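Local coordinates for protein arylmalonate decarboxylase (Bordetella bronchiseptica, PDB 3IP8) that catalyses the decarboxylation of 2-aryl-2-methylmalonates to 2-arylpropionates and carbon dioxide, at residues A[122-127]-A[148-153]; A[184-189]-A[208-213]. One frame throughout, in Å; residues are numbered along the deposited sequence.

In the fold
Contacts 1 and 2 lie in one parallel sheet whose strands run 144-150, 119-124, 183-187, 208-210. Each pairs an outermost strand with one of the two inner ones, and their centres are about 11 Å apart. Contact 1 closes before contact 2 opens along the chain, the linkers crossing through helices 128-140 and 196-204. The inner strands are neighbours, so the contacts meet: A123 O lies 2.9 Å from S187 N and Y126 OH 2.9 Å from S187 OG, both probable hydrogen bonds. Y126, C188 and G189, in the turns that follow the inner strands, all reach benzylphosphonate, so the C-terminal edge of this sheet forms one side of the ligand pocket.

Contact 1 of 2, residues A[122-127]-A[148-153]; sequences LATAYI and CRSLGI. With B85 (benzylphosphonic acid), chain B.
Two neighbouring parallel strands of a beta-alpha-beta unit, 119-124 and 144-150, pair here through L122-T124 and C148-S150, their segment directions only 10° apart. R149 sits between two backbone bonds, its N giving to L122 O at 2.9 Å and its O receiving T124 N at 3.0 Å. The ladder continues with L151 N to T124 O at 2.9 Å, and beyond the three bridged pairs A125 O still takes I153 N at 2.8 Å. L122, T124, C148 and S150 face helix 128-140, where the CB atoms of L122 and C148 lie alongside each other; A123 and R149 face helix 164-177. The guanidinium of R149 turns back to its own strand, NH1 bonding to C148 O from above that carbonyl's plane while the acceptor stays in the guanidinium plane.

T124 closes an ST turn. Its first torsion, 83°, sets OG1 between the backbone N and carbonyl carbon, where it accepts Y126 N at 3.0 Å and nearly straight (169°). The same oxygen presses on S150 CB at 3.2 Å and is hydrogen-bonded to N131 of helix 128-140. N131 also binds Y126 O, which receives a second, weak bond from G152 N. Farther on, a water accepts from I127 N and donates to I153 O, tying the residue just before the helix to the outer segment.

The Y126 side chain leaves the 148-153 segment. The stronger polar partner of its OH is S187 OG, and the hydroxyl also approaches O10 of benzylphosphonate to 2.6 Å, a weak bond whose proton is not settled; O10 lies obliquely to the ring. A turn after a parallel strand that delivers a ligand-binding side chain is characteristic of pockets at the C-terminal edge of alpha/beta sheets.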
loop_
_atom_site.group_PDB
_atom_site.type_symbol
_atom_site.label_atom_id
_atom_site.label_comp_id
_atom_site.label_asym_id
_atom_site.label_seq_id
_atom_site.Cartn_x
_atom_site.Cartn_y
_atom_site.Cartn_z
ATOM N N LEU A 122 5.944 12.835 -0.274
ATOM C CA LEU A 122 5.547 11.718 -1.133
ATOM C C LEU A 122 6.729 11.223 -1.953
ATOM O O LEU A 122 7.381 12.001 -2.671
ATOM C CB LEU A 122 4.412 12.123 -2.082
ATOM C CG LEU A 122 3.181 12.789 -1.470
ATOM C CD1 LEU A 122 2.156 12.979 -2.561
ATOM C CD2 LEU A 122 2.617 11.977 -0.301
ATOM N N ALA A 123 6.971 9.919 -1.878
ATOM C CA ALA A 123 8.015 9.267 -2.667
ATOM C C ALA A 123 7.296 8.146 -3.379
ATOM O O ALA A 123 6.810 7.229 -2.728
ATOM C CB ALA A 123 9.092 8.727 -1.770
ATOM N N THR A 124 7.155 8.235 -4.694
ATOM C CA THR A 124 6.290 7.258 -5.364
ATOM C C THR A 124 6.897 6.683 -6.623
ATOM O O THR A 124 7.849 7.225 -7.192
ATOM C CB THR A 124 4.917 7.840 -5.791
ATOM O OG1 THR A 124 5.069 8.506 -7.050
ATOM C CG2 THR A 124 4.338 8.812 -4.743
ATOM N N ALA A 125 6.297 5.593 -7.097
ATOM C CA ALA A 125 6.745 5.021 -8.348
ATOM C C ALA A 125 6.038 5.601 -9.553
ATOM O O ALA A 125 6.304 5.146 -10.660
ATOM C CB ALA A 125 6.561 3.486 -8.341
ATOM N N TYR A 126 5.165 6.593 -9.360
ATOM C CA TYR A 126 4.110 6.858 -10.352
ATOM C C TYR A 126 4.373 8.011 -11.300
ATOM O O TYR A 126 5.238 8.855 -11.042
ATOM C CB TYR A 126 2.787 7.196 -9.669
ATOM C CG TYR A 126 2.342 6.275 -8.559
ATOM C CD1 TYR A 126 2.253 4.897 -8.756
ATOM C CD2 TYR A 126 1.914 6.799 -7.350
ATOM C CE1 TYR A 126 1.803 4.057 -7.717
ATOM C CE2 TYR A 126 1.470 5.969 -6.318
ATOM C CZ TYR A 126 1.417 4.608 -6.520
ATOM O OH TYR A 126 0.966 3.784 -5.507
ATOM N N ILE A 127 3.552 8.080 -12.348
ATOM C CA ILE A 127 3.494 9.260 -13.200
ATOM C C ILE A 127 2.689 10.343 -12.502
ATOM O O ILE A 127 1.976 10.075 -11.529
ATOM C CB ILE A 127 2.864 8.943 -14.580
ATOM C CG1 ILE A 127 1.461 8.395 -14.405
ATOM C CG2 ILE A 127 3.754 7.956 -15.327
ATOM C CD1 ILE A 127 0.681 8.322 -15.702
ATOM N N CYS A 148 6.917 16.026 -3.487
ATOM C CA CYS A 148 6.799 14.752 -4.156
ATOM C C CYS A 148 7.978 14.568 -5.059
ATOM O O CYS A 148 8.375 15.489 -5.800
ATOM C CB CYS A 148 5.511 14.753 -4.988
ATOM S SG CYS A 148 5.142 13.259 -5.941
ATOM N N ARG A 149 8.552 13.377 -4.976
ATOM C CA ARG A 149 9.490 12.913 -5.983
ATOM C C ARG A 149 9.008 11.539 -6.436
ATOM O O ARG A 149 8.447 10.779 -5.651
ATOM C CB ARG A 149 10.911 12.836 -5.418
ATOM C CG ARG A 149 11.475 14.195 -5.001
ATOM C CD ARG A 149 11.733 15.086 -6.227
ATOM N NE ARG A 149 12.393 16.360 -5.873
ATOM C CZ ARG A 149 11.764 17.478 -5.513
ATOM N NH1 ARG A 149 10.444 17.521 -5.422
ATOM N NH2 ARG A 149 12.469 18.567 -5.223
ATOM N N SER A 150 9.184 11.243 -7.710
ATOM C CA SER A 150 8.615 10.020 -8.255
ATOM C C SER A 150 9.416 9.418 -9.391
ATOM O O SER A 150 10.244 10.089 -10.030
ATOM C CB SER A 150 7.181 10.255 -8.716
ATOM O OG SER A 150 7.146 11.155 -9.817
ATOM N N LEU A 151 9.133 8.148 -9.660
ATOM C CA LEU A 151 9.870 7.397 -10.680
ATOM C C LEU A 151 9.223 7.400 -12.062
ATOM O O LEU A 151 9.903 7.108 -13.058
ATOM C CB LEU A 151 10.096 5.938 -10.237
ATOM C CG LEU A 151 10.860 5.767 -8.919
ATOM C CD1 LEU A 151 10.929 4.285 -8.498
ATOM C CD2 LEU A 151 12.260 6.424 -8.974
ATOM N N GLY A 152 7.935 7.722 -12.133
ATOM C CA GLY A 152 7.240 7.797 -13.409
ATOM C C GLY A 152 7.087 6.486 -14.170
ATOM O O GLY A 152 7.189 6.454 -15.393
ATOM N N ILE A 153 6.876 5.401 -13.437
ATOM C CA ILE A 153 6.798 4.057 -14.015
ATOM C C ILE A 153 5.334 3.669 -14.194
ATOM O O ILE A 153 4.535 3.826 -13.263
ATOM C CB ILE A 153 7.496 3.021 -13.087
ATOM C CG1 ILE A 153 8.999 3.301 -13.002
ATOM C CG2 ILE A 153 7.253 1.575 -13.573
ATOM C CD1 ILE A 153 9.689 2.573 -11.849
HETATM C C1 B85 B . 1.933 -2.174 -8.768
HETATM C C2 B85 B . 2.335 -3.537 -8.830
HETATM C C3 B85 B . 1.917 -4.420 -7.861
HETATM C C4 B85 B . 1.076 -3.965 -6.733
HETATM C C5 B85 B . 0.692 -2.638 -6.660
HETATM C C6 B85 B . 1.126 -1.732 -7.681
HETATM C C7 B85 B . 0.854 -0.237 -7.659
HETATM P P8 B85 B . -0.253 0.441 -6.360
HETATM O O9 B85 B . 0.315 0.203 -4.894
HETATM O O10 B85 B . -0.537 2.005 -6.623
HETATM O O11 B85 B . -1.561 -0.258 -6.501
HETATM O O HOH W 1 2.309 5.444 -12.698
#

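Contact 2 of 2, residues A[184-189]-A[208-213]; sequences ILLSCG and VVSSSP. With B85 (benzylphosphonic acid), chain B.
C188 and G189 meet benzylphosphonate just where S211 packs beneath them. G189 N gives a nearly straight bond (165°) to phosphonate O9 at 2.6 Å. Beside it the C188 thiol extends from the backbone with SG anti to N (chi1 177°), which sets SG 3.5 Å from C7, the carbon joining ring to phosphorus. G189 has no side chain where its backbone meets O9.

Behind this first shell, S211 OG accepts C188 N at 2.9 Å, and its CB lies 3.5 Å from G189 N, so one side chain supports both pocket residues. T75 OG1 is hydrogen-bonded to the same hydroxyl and to the ligand, which probably ties S211 to the other side of the site. Two waters add to the second shell. One receives S212 N, donates to C188 O and shares a hydrogen bond with S210 OG, itself bonded to T193; the other links G189 O to S212 OG.

Farther out, strands 184-187 and 208-210 run parallel. I184 O takes V209 N at 2.8 Å, V209 O takes L186 N at 2.8 Å, and L186 O takes S211 N at 3.1 Å, leading directly into helix 211-223. I184 and V208 pack on helix 196-204, whereas L185 and V209 lie against helix 104-114.

Fixed from behind by a serine, the peptide after the strand keeps an N-H directed at the bound anion. This is consistent with a pocket that steadies a negatively charged carboxylate or enediolate-like group, with the thiol poised beside the carbon next to it.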
loop_
_atom_site.group_PDB
_atom_site.type_symbol
_atom_site.label_atom_id
_atom_site.label_comp_id
_atom_site.label_asym_id
_atom_site.label_seq_id
_atom_site.Cartn_x
_atom_site.Cartn_y
_atom_site.Cartn_z
ATOM N N ILE A 184 7.296 10.102 5.655
ATOM C CA ILE A 184 7.364 9.901 4.217
ATOM C C ILE A 184 6.420 8.774 3.842
ATOM O O ILE A 184 6.425 7.724 4.493
ATOM C CB ILE A 184 8.802 9.488 3.783
ATOM C CG1 ILE A 184 9.814 10.583 4.155
ATOM C CG2 ILE A 184 8.849 9.170 2.284
ATOM C CD1 ILE A 184 11.251 10.085 4.236
ATOM N N LEU A 185 5.586 8.993 2.826
ATOM C CA LEU A 185 4.779 7.914 2.232
ATOM C C LEU A 185 5.509 7.407 0.993
ATOM O O LEU A 185 5.721 8.164 0.044
ATOM C CB LEU A 185 3.385 8.423 1.848
ATOM C CG LEU A 185 2.591 7.404 1.040
ATOM C CD1 LEU A 185 2.300 6.117 1.826
ATOM C CD2 LEU A 185 1.283 8.028 0.594
ATOM N N LEU A 186 5.971 6.148 1.040
ATOM C CA LEU A 186 6.609 5.510 -0.109
ATOM C C LEU A 186 5.535 4.664 -0.787
ATOM O O LEU A 186 5.171 3.580 -0.298
ATOM C CB LEU A 186 7.788 4.667 0.375
ATOM C CG LEU A 186 8.546 3.812 -0.639
ATOM C CD1 LEU A 186 8.991 4.649 -1.840
ATOM C CD2 LEU A 186 9.734 3.171 0.059
ATOM N N SER A 187 4.965 5.187 -1.867
ATOM C CA SER A 187 3.775 4.596 -2.433
ATOM C C SER A 187 4.084 3.813 -3.680
ATOM O O SER A 187 4.710 4.330 -4.610
ATOM C CB SER A 187 2.739 5.676 -2.754
ATOM O OG SER A 187 1.442 5.103 -3.012
ATOM N N CYS A 188 3.586 2.576 -3.658
ATOM C CA CYS A 188 3.497 1.581 -4.733
ATOM C C CYS A 188 3.747 0.203 -4.141
ATOM O O CYS A 188 4.845 -0.111 -3.663
ATOM C CB CYS A 188 4.394 1.843 -5.942
ATOM S SG CYS A 188 4.245 0.487 -7.131
ATOM N N GLY A 189 2.693 -0.588 -4.134
ATOM C CA GLY A 189 2.734 -1.882 -3.499
ATOM C C GLY A 189 3.482 -2.923 -4.300
ATOM O O GLY A 189 3.617 -4.044 -3.838
ATOM N N VAL A 208 8.885 6.078 7.713
ATOM C CA VAL A 208 8.408 5.810 6.371
ATOM C C VAL A 208 7.179 4.892 6.461
ATOM O O VAL A 208 7.187 3.880 7.177
ATOM C CB VAL A 208 9.494 5.124 5.518
ATOM C CG1 VAL A 208 8.920 4.749 4.147
ATOM C CG2 VAL A 208 10.700 6.025 5.369
ATOM N N VAL A 209 6.096 5.269 5.782
ATOM C CA VAL A 209 4.983 4.360 5.598
ATOM C C VAL A 209 5.034 3.918 4.140
ATOM O O VAL A 209 4.916 4.736 3.225
ATOM C CB VAL A 209 3.628 5.032 5.931
ATOM C CG1 VAL A 209 2.433 4.113 5.553
ATOM C CG2 VAL A 209 3.584 5.366 7.421
ATOM N N SER A 210 5.195 2.615 3.935
ATOM C CA SER A 210 5.356 2.045 2.604
ATOM C C SER A 210 4.153 1.162 2.246
ATOM O O SER A 210 3.688 0.389 3.092
ATOM C CB SER A 210 6.649 1.223 2.558
ATOM O OG SER A 210 6.853 0.671 1.269
ATOM N N SER A 211 3.636 1.297 1.026
ATOM C CA SER A 211 2.422 0.584 0.594
ATOM C C SER A 211 2.314 -0.881 1.011
ATOM O O SER A 211 1.350 -1.255 1.687
ATOM C CB SER A 211 2.262 0.644 -0.932
ATOM O OG SER A 211 1.928 1.957 -1.344
ATOM N N SER A 212 3.272 -1.712 0.606
ATOM C CA SER A 212 3.125 -3.148 0.837
ATOM C C SER A 212 3.240 -3.494 2.317
ATOM O O SER A 212 2.342 -4.135 2.869
ATOM C CB SER A 212 4.098 -3.967 -0.009
ATOM O OG SER A 212 3.729 -5.347 0.032
ATOM N N PRO A 213 4.312 -3.047 2.979
ATOM C CA PRO A 213 4.373 -3.341 4.415
ATOM C C PRO A 213 3.185 -2.786 5.215
ATOM O O PRO A 213 2.701 -3.474 6.123
ATOM C CB PRO A 213 5.710 -2.703 4.849
ATOM C CG PRO A 213 6.552 -2.668 3.540
ATOM C CD PRO A 213 5.517 -2.351 2.485
HETATM C C1 B85 B . 1.933 -2.174 -8.768
HETATM C C2 B85 B . 2.335 -3.537 -8.830
HETATM C C3 B85 B . 1.917 -4.420 -7.861
HETATM C C4 B85 B . 1.076 -3.965 -6.733
HETATM C C5 B85 B . 0.692 -2.638 -6.660
HETATM C C6 B85 B . 1.126 -1.732 -7.681
HETATM C C7 B85 B . 0.854 -0.237 -7.659
HETATM P P8 B85 B . -0.253 0.441 -6.360
HETATM O O9 B85 B . 0.315 0.203 -4.894
HETATM O O10 B85 B . -0.537 2.005 -6.623
HETATM O O11 B85 B . -1.561 -0.258 -6.501
HETATM O O HOH W 2 5.568 -0.903 -0.887
HETATM O O HOH W 3 1.932 -5.282 -2.090
#